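Local structure of naphthalene dioxygenase large subunit (Rhodococcus sp., 2B1X) at residues 300-305 against 321-326; 205-210 against 295-300; 197-202 against 334-339; 47-52 against 153-158; 168-173 against 247-252. The protein belongs to the large subunits of Rieske-type oxygenases, carrying an Fe2/S2 cluster in one domain and a separate iron (III) ion in the other. All coordinates share one frame; numbering follows the deposited sequence.

Interactions 1, 2, 3 and 5 all reach the long antiparallel sheet of the catalytic domain. Interactions 1 and 2 have centres about 7 Å apart and share Pro-300; Ser-303 OG of the first meets Thr-297 OG1 of the second at 2.8 Å. Strand 318-330 runs beside strand 333-343, tying interaction 1 to interaction 3, and strands 250-254 and 293-298 do the same for interactions 5 and 2. Interaction 4 packs Phe-48 and Leu-154 against the leucines of interaction 1. The iron ion, held by His-216, His-221 and Asp-372, lies about 6 Å from the side chain of Phe-210, 8 Å from that of Arg-324 and 11 Å from that of Ile-199.

Interaction 1 of 5, residues 300-305 against 321-326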
# COMPACT_ATOMS: atom_id res chain seq x y z
N PRO A 300 21.34 15.07 13.69
CA PRO A 300 21.36 13.81 12.92
C PRO A 300 21.19 13.90 11.40
O PRO A 300 21.94 13.19 10.70
CB PRO A 300 20.18 13.01 13.51
CG PRO A 300 19.23 14.11 14.07
CD PRO A 300 20.03 15.34 14.33
N ASN A 301 20.26 14.70 10.89
CA ASN A 301 19.73 14.43 9.53
C ASN A 301 19.62 15.68 8.65
O ASN A 301 18.82 15.72 7.73
CB ASN A 301 18.37 13.71 9.61
CG ASN A 301 17.25 14.62 10.13
OD1 ASN A 301 17.50 15.54 10.90
ND2 ASN A 301 16.02 14.40 9.68
N LEU A 302 20.43 16.71 8.94
CA LEU A 302 20.54 17.87 8.07
C LEU A 302 21.87 17.80 7.35
O LEU A 302 22.92 17.77 8.01
CB LEU A 302 20.46 19.20 8.87
CG LEU A 302 20.91 20.46 8.06
CD1 LEU A 302 19.90 20.74 6.96
CD2 LEU A 302 21.10 21.68 8.94
N SER A 303 21.85 17.79 6.02
CA SER A 303 23.11 17.79 5.27
C SER A 303 23.21 19.05 4.41
O SER A 303 22.20 19.66 4.07
CB SER A 303 23.27 16.53 4.39
OG SER A 303 23.32 15.33 5.17
N ILE A 304 24.46 19.42 4.11
CA ILE A 304 24.80 20.62 3.38
C ILE A 304 25.61 20.22 2.18
O ILE A 304 26.54 19.38 2.30
CB ILE A 304 25.62 21.55 4.31
CG1 ILE A 304 24.74 21.99 5.50
CG2 ILE A 304 26.20 22.74 3.55
CD1 ILE A 304 25.46 22.77 6.59
N GLY A 305 25.29 20.79 1.02
CA GLY A 305 26.19 20.74 -0.12
C GLY A 305 26.43 22.11 -0.71
O GLY A 305 25.48 22.78 -1.09
N LEU A 321 24.34 26.44 -3.12
CA LEU A 321 24.20 25.90 -1.78
C LEU A 321 22.86 25.17 -1.66
O LEU A 321 21.81 25.72 -2.03
CB LEU A 321 24.27 27.04 -0.73
CG LEU A 321 23.98 26.60 0.72
CD1 LEU A 321 25.07 25.61 1.21
CD2 LEU A 321 23.86 27.82 1.65
N THR A 322 22.90 23.94 -1.15
CA THR A 322 21.70 23.24 -0.80
C THR A 322 21.80 22.70 0.62
O THR A 322 22.87 22.21 1.03
CB THR A 322 21.39 22.08 -1.83
OG1 THR A 322 20.39 21.22 -1.30
CG2 THR A 322 22.57 21.13 -1.97
N LEU A 323 20.70 22.82 1.36
CA LEU A 323 20.52 22.15 2.65
C LEU A 323 19.44 21.10 2.42
O LEU A 323 18.49 21.35 1.68
CB LEU A 323 20.01 23.13 3.71
CG LEU A 323 20.83 24.34 4.20
CD1 LEU A 323 20.50 24.72 5.65
CD2 LEU A 323 22.36 24.29 3.93
N ARG A 324 19.54 19.95 3.05
CA ARG A 324 18.49 18.96 2.87
C ARG A 324 18.27 18.19 4.18
O ARG A 324 19.22 17.96 4.93
CB ARG A 324 18.86 17.99 1.72
CG ARG A 324 20.31 17.47 1.79
CD ARG A 324 21.31 18.27 0.91
NE ARG A 324 20.70 18.53 -0.39
CZ ARG A 324 20.55 17.60 -1.33
NH1 ARG A 324 21.05 16.37 -1.15
NH2 ARG A 324 19.91 17.92 -2.45
N LEU A 325 17.01 17.83 4.43
CA LEU A 325 16.61 16.89 5.47
C LEU A 325 16.43 15.49 4.94
O LEU A 325 15.79 15.25 3.89
CB LEU A 325 15.30 17.34 6.11
CG LEU A 325 15.44 18.57 7.04
CD1 LEU A 325 14.08 19.20 7.29
CD2 LEU A 325 16.14 18.16 8.38
N TRP A 326 16.98 14.53 5.67
CA TRP A 326 16.67 13.15 5.39
C TRP A 326 15.62 12.82 6.43
O TRP A 326 15.94 12.40 7.54
CB TRP A 326 17.92 12.25 5.50
CG TRP A 326 19.11 12.82 4.85
CD1 TRP A 326 20.25 13.33 5.46
CD2 TRP A 326 19.30 12.97 3.44
NE1 TRP A 326 21.13 13.77 4.49
CE2 TRP A 326 20.58 13.54 3.25
CE3 TRP A 326 18.52 12.66 2.29
CZ2 TRP A 326 21.10 13.84 1.98
CZ3 TRP A 326 19.06 12.94 1.02
CH2 TRP A 326 20.35 13.54 0.89
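Ser-303 and Arg-324 face each other as a hydrogen-bonded pair in the antiparallel hairpin of strands 302-309 and 318-330, deep in the Bet v 1-like catalytic domain. Their backbones exchange two bonds, Ser-303 N giving to Arg-324 O over 2.9 Å, and Gly-305 and Thr-322 do likewise. At the loop end Trp-326 N donates to Asn-301 O, and the Asn-301 amide answers: ND2 reaches Trp-326 O at 2.9 Å. That oxygen lies in the amide plane, although ND2 stands above the plane of the carbonyl. With chi1 at 70°, the amide is turned across to the neighbouring strand.

Apolar contacts gather on the face of Leu-302, Ile-304, Leu-323 and Leu-325. Ile-304 and Leu-323 lie side by side, CG1 against CD2 at 3.7 Å, while Leu-302 CD1 comes within 4.0 Å of Leu-323 CB. Phe-48 of strand 47-51 packs on Leu-302 and Leu-325.

The other face carries the polar groups, with the Trp-326 indole beside them. Arg-324 is bent at chi2 and chi3: its CG lies over one face of the Trp-326 indole, toward its rim, NE turns back to Thr-322 OG1 at 2.9 Å, and NH1 forms a salt bridge with Glu-369. Ser-303 OG, which also bonds Thr-297 OG1, receives the indole N-H nearly in the ring plane, with Trp-326 NE1 2.8 Å away and an angle of 163° at the hydrogen.

Interaction 2 of 5, residues 205-210 against 295-300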
# COMPACT_ATOMS: atom_id res chain seq x y z
N LEU A 205 21.54 6.68 5.45
CA LEU A 205 22.39 6.50 4.28
C LEU A 205 22.67 7.82 3.58
O LEU A 205 23.76 7.98 3.01
CB LEU A 205 21.76 5.48 3.31
CG LEU A 205 21.54 4.04 3.83
CD1 LEU A 205 20.75 3.19 2.84
CD2 LEU A 205 22.93 3.41 4.05
N GLY A 206 21.69 8.74 3.57
CA GLY A 206 21.91 10.11 3.10
C GLY A 206 22.85 10.85 4.04
O GLY A 206 23.80 11.50 3.61
N ALA A 207 22.62 10.74 5.34
CA ALA A 207 23.47 11.41 6.30
C ALA A 207 24.94 10.93 6.23
O ALA A 207 25.89 11.76 6.23
CB ALA A 207 22.86 11.23 7.70
N ASP A 208 25.13 9.61 6.13
CA ASP A 208 26.45 8.94 5.99
C ASP A 208 27.20 9.44 4.74
O ASP A 208 28.42 9.69 4.76
CB ASP A 208 26.19 7.40 5.88
CG ASP A 208 27.45 6.58 5.60
OD1 ASP A 208 27.72 6.19 4.40
OD2 ASP A 208 28.25 6.25 6.51
N ASN A 209 26.46 9.57 3.64
CA ASN A 209 27.02 10.01 2.38
C ASN A 209 27.56 11.44 2.44
O ASN A 209 28.71 11.70 2.03
CB ASN A 209 25.99 9.82 1.27
CG ASN A 209 26.49 10.27 -0.09
OD1 ASN A 209 26.59 11.44 -0.33
ND2 ASN A 209 26.83 9.33 -0.97
N PHE A 210 26.76 12.37 2.96
CA PHE A 210 27.16 13.76 2.99
C PHE A 210 28.13 14.07 4.12
O PHE A 210 28.86 15.01 3.98
CB PHE A 210 25.95 14.74 3.04
CG PHE A 210 25.41 15.12 1.69
CD1 PHE A 210 24.70 14.19 0.93
CD2 PHE A 210 25.67 16.38 1.15
CE1 PHE A 210 24.19 14.52 -0.34
CE2 PHE A 210 25.19 16.73 -0.15
CZ PHE A 210 24.46 15.79 -0.90
N HIS A 295 30.85 19.54 1.75
CA HIS A 295 29.75 18.62 2.05
C HIS A 295 29.81 18.25 3.53
O HIS A 295 30.90 18.06 4.06
CB HIS A 295 29.87 17.37 1.17
CG HIS A 295 31.17 16.64 1.37
ND1 HIS A 295 31.31 15.58 2.24
CD2 HIS A 295 32.40 16.84 0.82
CE1 HIS A 295 32.56 15.15 2.21
NE2 HIS A 295 33.24 15.88 1.34
N GLY A 296 28.66 18.17 4.20
CA GLY A 296 28.66 17.85 5.61
C GLY A 296 27.29 17.48 6.13
O GLY A 296 26.27 17.62 5.45
N THR A 297 27.28 16.98 7.35
CA THR A 297 26.02 16.68 7.99
C THR A 297 26.06 17.27 9.38
O THR A 297 27.05 17.12 10.11
CB THR A 297 25.81 15.16 8.04
OG1 THR A 297 25.53 14.71 6.72
CG2 THR A 297 24.57 14.80 8.87
N VAL A 298 24.99 18.00 9.70
CA VAL A 298 24.70 18.37 11.07
C VAL A 298 23.86 17.25 11.73
O VAL A 298 22.69 17.04 11.40
CB VAL A 298 23.93 19.72 11.13
CG1 VAL A 298 23.74 20.15 12.57
CG2 VAL A 298 24.70 20.79 10.34
N PHE A 299 24.45 16.52 12.65
CA PHE A 299 23.74 15.40 13.27
C PHE A 299 22.40 15.86 13.85
O PHE A 299 22.34 16.92 14.47
CB PHE A 299 24.58 14.80 14.38
CG PHE A 299 24.04 13.52 14.89
CD1 PHE A 299 24.52 12.30 14.38
CD2 PHE A 299 23.08 13.51 15.89
CE1 PHE A 299 24.01 11.09 14.85
CE2 PHE A 299 22.54 12.28 16.37
CZ PHE A 299 23.01 11.09 15.85
N PRO A 300 21.34 15.07 13.69
CA PRO A 300 21.36 13.81 12.92
C PRO A 300 21.19 13.90 11.40
O PRO A 300 21.94 13.19 10.70
CB PRO A 300 20.18 13.01 13.51
CG PRO A 300 19.23 14.11 14.07
CD PRO A 300 20.03 15.34 14.33
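His-295 ND1 donates to Phe-210 O, an oxygen in the last turn of helix 204-212, over 3.1 Å. The bond is fairly straight, 163° at the hydrogen, and the oxygen sits in the imidazole plane, although ND1 lies well above the carbonyl plane. Thr-297 OG1 is 3.0 Å from Ala-207 O. The same hydroxyl touches Phe-210 CB at 3.7 Å, so it lies against a single turn of the helix. Ala-207 CB meets Thr-297 CG2 at 4.1 Å and Pro-300 O at 3.7 Å; that oxygen is buried and has no polar partner in the model.

Behind these groups, His-295 NE2 is bonded to Asp-418, which leaves the ring little freedom to turn, and Thr-297 OG1 has its main partner in Ser-303 OG. A cis peptide before Pro-300 turns the chain toward strand 302-309.

On its far side the helix meets the cluster pocket of the second subunit, another copy of the protein: Asp-208 is salt-bridged to that subunit's Arg-91, and Asn-209, beside the iron ligands His-216 and Asp-372, bonds that subunit's Tyr-110. Helix 369-382 packs on Leu-205, helix 422-436 on Ala-207 and Thr-297, and strand 302-309 on Phe-210 and His-295.

Interaction 3 of 5, residues 197-202 against 334-339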
# COMPACT_ATOMS: atom_id res chain seq x y z
N TRP A 197 10.08 14.62 -1.64
CA TRP A 197 9.69 13.36 -2.30
C TRP A 197 10.14 12.21 -1.41
O TRP A 197 10.98 12.42 -0.51
CB TRP A 197 10.26 13.28 -3.73
CG TRP A 197 11.76 12.96 -3.83
CD1 TRP A 197 12.33 11.74 -4.13
CD2 TRP A 197 12.85 13.88 -3.66
NE1 TRP A 197 13.71 11.85 -4.15
CE2 TRP A 197 14.05 13.14 -3.84
CE3 TRP A 197 12.95 15.23 -3.33
CZ2 TRP A 197 15.33 13.73 -3.74
CZ3 TRP A 197 14.24 15.82 -3.24
CH2 TRP A 197 15.39 15.06 -3.45
N VAL A 198 9.60 11.02 -1.67
CA VAL A 198 9.82 9.82 -0.86
C VAL A 198 10.80 8.83 -1.50
O VAL A 198 10.66 8.48 -2.67
CB VAL A 198 8.47 9.12 -0.61
CG1 VAL A 198 8.66 7.76 0.12
CG2 VAL A 198 7.55 10.06 0.17
N ILE A 199 11.81 8.39 -0.74
CA ILE A 199 12.79 7.42 -1.23
C ILE A 199 12.63 6.22 -0.29
O ILE A 199 12.62 6.39 0.94
CB ILE A 199 14.27 7.98 -1.18
CG1 ILE A 199 14.48 9.17 -2.14
CG2 ILE A 199 15.28 6.89 -1.58
CD1 ILE A 199 15.94 9.77 -2.03
N ASP A 200 12.50 5.02 -0.84
CA ASP A 200 12.46 3.81 -0.04
C ASP A 200 13.86 3.41 0.46
O ASP A 200 14.39 2.36 0.08
CB ASP A 200 11.73 2.67 -0.80
CG ASP A 200 12.18 2.55 -2.29
OD1 ASP A 200 12.69 3.55 -2.87
OD2 ASP A 200 12.03 1.48 -2.94
N ALA A 201 14.48 4.28 1.29
CA ALA A 201 15.78 4.03 1.91
C ALA A 201 15.76 4.52 3.36
O ALA A 201 14.95 5.39 3.74
CB ALA A 201 16.88 4.79 1.14
N ASN A 202 16.68 4.01 4.17
CA ASN A 202 16.83 4.54 5.52
C ASN A 202 17.50 5.91 5.46
O ASN A 202 18.45 6.12 4.65
CB ASN A 202 17.64 3.59 6.41
CG ASN A 202 17.57 3.98 7.88
OD1 ASN A 202 18.50 4.55 8.41
ND2 ASN A 202 16.47 3.66 8.53
N MET A 334 12.23 7.21 3.64
CA MET A 334 12.46 8.56 4.11
C MET A 334 11.82 9.56 3.16
O MET A 334 11.50 9.20 2.02
CB MET A 334 13.97 8.80 4.28
CG MET A 334 14.75 8.84 2.93
SD MET A 334 16.32 9.75 3.09
CE MET A 334 17.35 8.78 1.98
N GLU A 335 11.65 10.79 3.62
CA GLU A 335 11.20 11.89 2.75
C GLU A 335 12.35 12.88 2.70
O GLU A 335 12.80 13.33 3.75
CB GLU A 335 9.92 12.56 3.29
CG GLU A 335 9.37 13.75 2.48
CD GLU A 335 8.02 14.25 3.00
OE1 GLU A 335 7.33 13.54 3.76
OE2 GLU A 335 7.60 15.37 2.65
N VAL A 336 12.88 13.14 1.50
CA VAL A 336 13.91 14.14 1.34
C VAL A 336 13.19 15.49 1.26
O VAL A 336 12.12 15.58 0.65
CB VAL A 336 14.75 13.94 0.07
CG1 VAL A 336 15.92 15.00 -0.01
CG2 VAL A 336 15.30 12.52 -0.01
N MET A 337 13.74 16.48 1.96
CA MET A 337 13.35 17.90 1.77
C MET A 337 14.59 18.65 1.33
O MET A 337 15.48 18.88 2.16
CB MET A 337 12.76 18.51 3.05
CG MET A 337 11.70 17.55 3.69
SD MET A 337 10.60 18.40 4.82
CE MET A 337 9.68 16.99 5.54
N SER A 338 14.66 19.03 0.05
CA SER A 338 15.86 19.65 -0.50
C SER A 338 15.65 21.14 -0.79
O SER A 338 14.80 21.52 -1.60
CB SER A 338 16.32 18.94 -1.77
OG SER A 338 17.50 19.55 -2.24
N PHE A 339 16.40 21.97 -0.08
CA PHE A 339 16.26 23.44 -0.16
C PHE A 339 17.39 24.00 -1.00
O PHE A 339 18.53 23.56 -0.89
CB PHE A 339 16.37 24.04 1.24
CG PHE A 339 15.33 23.56 2.23
CD1 PHE A 339 15.46 22.35 2.91
CD2 PHE A 339 14.23 24.39 2.55
CE1 PHE A 339 14.50 21.92 3.87
CE2 PHE A 339 13.29 24.02 3.50
CZ PHE A 339 13.40 22.77 4.17
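Ile-199 O is gripped twice: Met-334 N donates to it over 2.8 Å across the strands, and Ala-201 N adds a weak bond that closes an inverse gamma turn centred on Asp-200. Ile-199 N returns a bond to Met-334 O, and Trp-197 and Val-336 form the next hydrogen-bonded antiparallel pair, so strand 188-199 is stitched to strand 333-343.

Val-336 packs against two residues of the facing strand. Its CB stands over the six-membered ring of Trp-197, 3.7 Å from the centroid and only 9° off the normal, a CH-pi contact; CG1 approaches Trp-197 CH2 at 3.5 Å. The indole reaches this place because chi1 of 75° folds its ring along Val-336. Val-336 CG2 presses Ile-199 CD1 at 3.5 Å, tighter than usual. Further on, the bent chain of Met-334 brings CE to Ala-201 CB at 4.1 Å, where Trp-376 of helix 369-382 touches both residues.

Strand 188-199 is outermost within this chain, where a small subunit bonds the Val-198 backbone. Backbone pairs thus fix the register, carbons fill the face of Trp-197, Ile-199, Met-334 and Val-336, and Glu-335 OE2, salt-bridged to Arg-196, bonds Thr-162 of a small subunit, placing a charged group at the interface.

Interaction 4 of 5, residues 47-52 against 153-158; sequences VFLAHE and GLIFGS
Phe-48 turns its ring edge toward the face of Phe-156, a T-shaped pair with centroids 5.9 Å apart and planes at 79°. Leu-154 crosses Phe-48 at about a right angle, its CG 3.7 Å from Phe-48 CE1, and then offers CD1 to the edge of the His-51 ring, 3.6 Å from CD2. A chi1 of 173° carries the Phe-48 ring away from its backbone N and over to Leu-154. These four side chains share one face of the sheet. On the other face Ile-155 is the main filler: its CD1 touches the aliphatic part of Glu-52 at CG, 3.8 Å, and lies near Ala-50 CB, while CG2 faces Leu-49 CD1.

Outward from these apolar groups the backbones pair. Val-47 and Gly-157 exchange two bonds; the regular pairing then breaks, and Ile-155 O takes both Leu-49 N, at 2.8 Å, and, weakly, Ala-50 N, at 3.5 Å. Beyond, Gly-153 O accepts Glu-52 N at 2.8 Å and also lies over one face of the His-51 imidazole. At the polar edge a water joins Glu-52 OE1 to Gly-153 N; OE1 is bonded to Ser-150 as well.

Leu-49 and Ala-50 together face Ile-155, a classic beta bulge in the antiparallel pair. The strands lie in a three-stranded sheet with 147-151, and the chain between them carries the Fe2/S2 cluster pocket of the Rieske fold.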
# COMPACT_ATOMS: atom_id res chain seq x y z
N VAL A 47 17.01 19.11 15.74
CA VAL A 47 16.60 18.78 14.37
C VAL A 47 16.23 20.06 13.59
O VAL A 47 15.54 20.93 14.11
CB VAL A 47 15.38 17.85 14.39
CG1 VAL A 47 14.85 17.57 12.95
CG2 VAL A 47 15.70 16.56 15.21
N PHE A 48 16.74 20.19 12.36
CA PHE A 48 16.48 21.37 11.56
C PHE A 48 15.00 21.37 11.11
O PHE A 48 14.46 20.34 10.65
CB PHE A 48 17.41 21.40 10.34
CG PHE A 48 17.09 22.52 9.38
CD1 PHE A 48 17.49 23.82 9.63
CD2 PHE A 48 16.36 22.25 8.23
CE1 PHE A 48 17.17 24.86 8.74
CE2 PHE A 48 16.01 23.26 7.35
CZ PHE A 48 16.43 24.58 7.58
N LEU A 49 14.37 22.54 11.22
CA LEU A 49 12.96 22.71 10.86
C LEU A 49 12.74 23.63 9.65
O LEU A 49 11.98 23.31 8.74
CB LEU A 49 12.22 23.35 12.04
CG LEU A 49 12.29 22.54 13.35
CD1 LEU A 49 11.69 23.30 14.50
CD2 LEU A 49 11.57 21.23 13.16
N ALA A 50 13.36 24.80 9.69
CA ALA A 50 13.08 25.81 8.68
C ALA A 50 14.17 26.83 8.64
O ALA A 50 14.95 26.95 9.60
CB ALA A 50 11.72 26.49 8.97
N HIS A 51 14.25 27.57 7.53
CA HIS A 51 15.11 28.76 7.48
C HIS A 51 14.25 29.98 7.78
O HIS A 51 13.08 30.04 7.36
CB HIS A 51 15.80 28.89 6.11
CG HIS A 51 16.97 29.84 6.10
ND1 HIS A 51 16.82 31.19 5.86
CD2 HIS A 51 18.30 29.63 6.27
CE1 HIS A 51 18.01 31.78 5.90
NE2 HIS A 51 18.92 30.85 6.14
N GLU A 52 14.81 30.94 8.52
CA GLU A 52 14.10 32.17 8.85
C GLU A 52 13.59 32.94 7.64
O GLU A 52 12.56 33.63 7.71
CB GLU A 52 15.00 33.07 9.69
CG GLU A 52 15.06 32.66 11.14
CD GLU A 52 15.77 33.68 12.01
OE1 GLU A 52 16.70 33.28 12.76
OE2 GLU A 52 15.41 34.88 11.95
N GLY A 153 20.13 32.03 11.02
CA GLY A 153 18.98 31.80 10.14
C GLY A 153 18.35 30.39 10.15
O GLY A 153 17.22 30.22 9.72
N LEU A 154 19.09 29.42 10.66
CA LEU A 154 18.66 28.03 10.74
C LEU A 154 17.88 27.76 12.05
O LEU A 154 18.44 27.81 13.16
CB LEU A 154 19.89 27.11 10.67
CG LEU A 154 20.43 26.57 9.33
CD1 LEU A 154 20.52 27.61 8.26
CD2 LEU A 154 21.81 25.90 9.53
N ILE A 155 16.59 27.48 11.90
CA ILE A 155 15.73 27.13 13.05
C ILE A 155 15.76 25.63 13.35
O ILE A 155 15.37 24.81 12.51
CB ILE A 155 14.27 27.60 12.81
CG1 ILE A 155 14.27 29.10 12.43
CG2 ILE A 155 13.40 27.31 14.07
CD1 ILE A 155 12.97 29.57 11.75
N PHE A 156 16.23 25.29 14.54
CA PHE A 156 16.22 23.92 15.03
C PHE A 156 15.29 23.75 16.21
O PHE A 156 15.07 24.71 16.98
CB PHE A 156 17.60 23.51 15.54
CG PHE A 156 18.64 23.38 14.48
CD1 PHE A 156 19.29 24.52 13.97
CD2 PHE A 156 19.08 22.12 14.08
CE1 PHE A 156 20.30 24.39 13.04
CE2 PHE A 156 20.09 21.98 13.14
CZ PHE A 156 20.71 23.13 12.61
N GLY A 157 14.80 22.53 16.39
CA GLY A 157 14.04 22.18 17.58
C GLY A 157 14.49 20.88 18.19
O GLY A 157 15.06 19.98 17.51
N SER A 158 14.26 20.77 19.48
CA SER A 158 14.53 19.53 20.19
C SER A 158 13.31 19.20 21.05
O SER A 158 12.68 20.10 21.63
CB SER A 158 15.81 19.61 21.04
OG SER A 158 15.84 18.52 21.96
O HOH W 1 19.52 33.41 13.59

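Interaction 5 of 5, residues 168-173 against 247-252; sequences DYLGDL and HGHGLG
Tyr-169, His-247 and His-249 form an aromatic cluster where helix 166-170 ends against the loop leading into strand 250-254. His-249 meets the tyrosine in a T-shaped arrangement: the imidazole edge points at the phenol face, with planes at 81° and centroids 5.1 Å apart, and CE1 comes to 3.6 Å from Tyr-169 CE2. The two side chains cross at about a right angle, which lets the same imidazole reach past the ring to the helix backbone. Its NE2 donates to Tyr-169 O over 2.9 Å; that oxygen lies in the imidazole plane, while the nitrogen stands above the carbonyl plane. His-249 ND1 is bonded to Phe-299 N, so both ring nitrogens are engaged and the ring's rotation is fixed, an arrangement that would favour the proton on NE2.

His-247 sits differently. Its plane is inclined by 41° to the tyrosine ring, and one face receives the CA-H of Tyr-169 as a CH-pi contact, with CA 4.1 Å from the ring centroid. A chi1 of -180° points the Tyr-169 phenol away from its backbone N toward Pro-300, where the hydroxyl bonds Phe-299 O.

Gly-171, with positive phi, takes the chain out of the helix and leads it round to Leu-173. Leu-173 CG lies 3.7 Å from His-249 CB, and the leucine slides past Leu-251 in the opposite direction, their CD2 atoms meeting at 3.7 Å.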
# COMPACT_ATOMS: atom_id res chain seq x y z
N ASP A 168 25.96 24.97 22.10
CA ASP A 168 26.82 23.90 22.63
C ASP A 168 26.76 22.64 21.74
O ASP A 168 27.78 21.98 21.48
CB ASP A 168 26.41 23.56 24.07
CG ASP A 168 26.91 24.61 25.10
OD1 ASP A 168 27.61 25.58 24.72
OD2 ASP A 168 26.63 24.55 26.30
N TYR A 169 25.56 22.32 21.27
CA TYR A 169 25.35 21.15 20.41
C TYR A 169 26.12 21.26 19.09
O TYR A 169 26.71 20.28 18.60
CB TYR A 169 23.86 20.99 20.16
CG TYR A 169 23.45 19.82 19.30
CD1 TYR A 169 23.34 18.54 19.83
CD2 TYR A 169 23.13 20.01 17.96
CE1 TYR A 169 22.93 17.46 19.02
CE2 TYR A 169 22.73 18.93 17.16
CZ TYR A 169 22.62 17.67 17.70
OH TYR A 169 22.19 16.60 16.93
N LEU A 170 26.10 22.45 18.50
CA LEU A 170 26.83 22.67 17.27
C LEU A 170 28.33 22.72 17.59
O LEU A 170 29.17 22.14 16.86
CB LEU A 170 26.33 23.94 16.58
CG LEU A 170 24.85 23.88 16.15
CD1 LEU A 170 24.44 25.23 15.62
CD2 LEU A 170 24.53 22.76 15.13
N GLY A 171 28.67 23.37 18.71
CA GLY A 171 30.05 23.43 19.15
C GLY A 171 30.99 23.96 18.08
O GLY A 171 30.74 25.01 17.47
N ASP A 172 32.08 23.22 17.84
CA ASP A 172 33.12 23.65 16.92
C ASP A 172 32.64 23.71 15.47
O ASP A 172 33.25 24.37 14.63
CB ASP A 172 34.32 22.71 17.03
CG ASP A 172 35.16 22.95 18.28
OD1 ASP A 172 35.05 24.02 18.92
OD2 ASP A 172 36.00 22.12 18.70
N LEU A 173 31.54 23.01 15.17
CA LEU A 173 30.94 23.08 13.85
C LEU A 173 30.54 24.50 13.45
O LEU A 173 30.56 24.83 12.26
CB LEU A 173 29.74 22.15 13.75
CG LEU A 173 29.45 21.34 12.49
CD1 LEU A 173 28.08 21.70 11.93
CD2 LEU A 173 30.53 21.30 11.41
N HIS A 247 29.48 15.59 19.02
CA HIS A 247 28.04 15.44 18.63
C HIS A 247 27.79 14.90 17.20
O HIS A 247 26.76 15.22 16.55
CB HIS A 247 27.22 16.72 18.84
CG HIS A 247 27.45 17.38 20.16
ND1 HIS A 247 26.78 17.00 21.30
CD2 HIS A 247 28.26 18.40 20.53
CE1 HIS A 247 27.17 17.75 22.31
NE2 HIS A 247 28.07 18.61 21.87
N GLY A 248 28.70 14.06 16.71
CA GLY A 248 28.44 13.38 15.45
C GLY A 248 28.60 14.21 14.20
O GLY A 248 28.41 13.67 13.10
N HIS A 249 28.98 15.49 14.32
CA HIS A 249 29.01 16.37 13.14
C HIS A 249 30.31 16.22 12.36
O HIS A 249 31.39 16.01 12.94
CB HIS A 249 28.87 17.85 13.49
CG HIS A 249 27.77 18.18 14.44
ND1 HIS A 249 26.45 17.83 14.20
CD2 HIS A 249 27.77 18.89 15.59
CE1 HIS A 249 25.69 18.30 15.18
NE2 HIS A 249 26.47 18.94 16.04
N GLY A 250 30.23 16.34 11.03
CA GLY A 250 31.45 16.36 10.24
C GLY A 250 31.20 16.93 8.86
O GLY A 250 30.05 17.01 8.41
N LEU A 251 32.29 17.23 8.17
CA LEU A 251 32.27 17.80 6.82
C LEU A 251 33.57 17.52 6.08
O LEU A 251 34.58 17.16 6.69
CB LEU A 251 32.09 19.31 6.87
CG LEU A 251 33.19 20.21 7.43
CD1 LEU A 251 33.08 21.62 6.81
CD2 LEU A 251 33.16 20.29 8.96
N GLY A 252 33.54 17.73 4.77
CA GLY A 252 34.77 17.73 3.97
C GLY A 252 34.82 18.97 3.11
O GLY A 252 33.78 19.48 2.72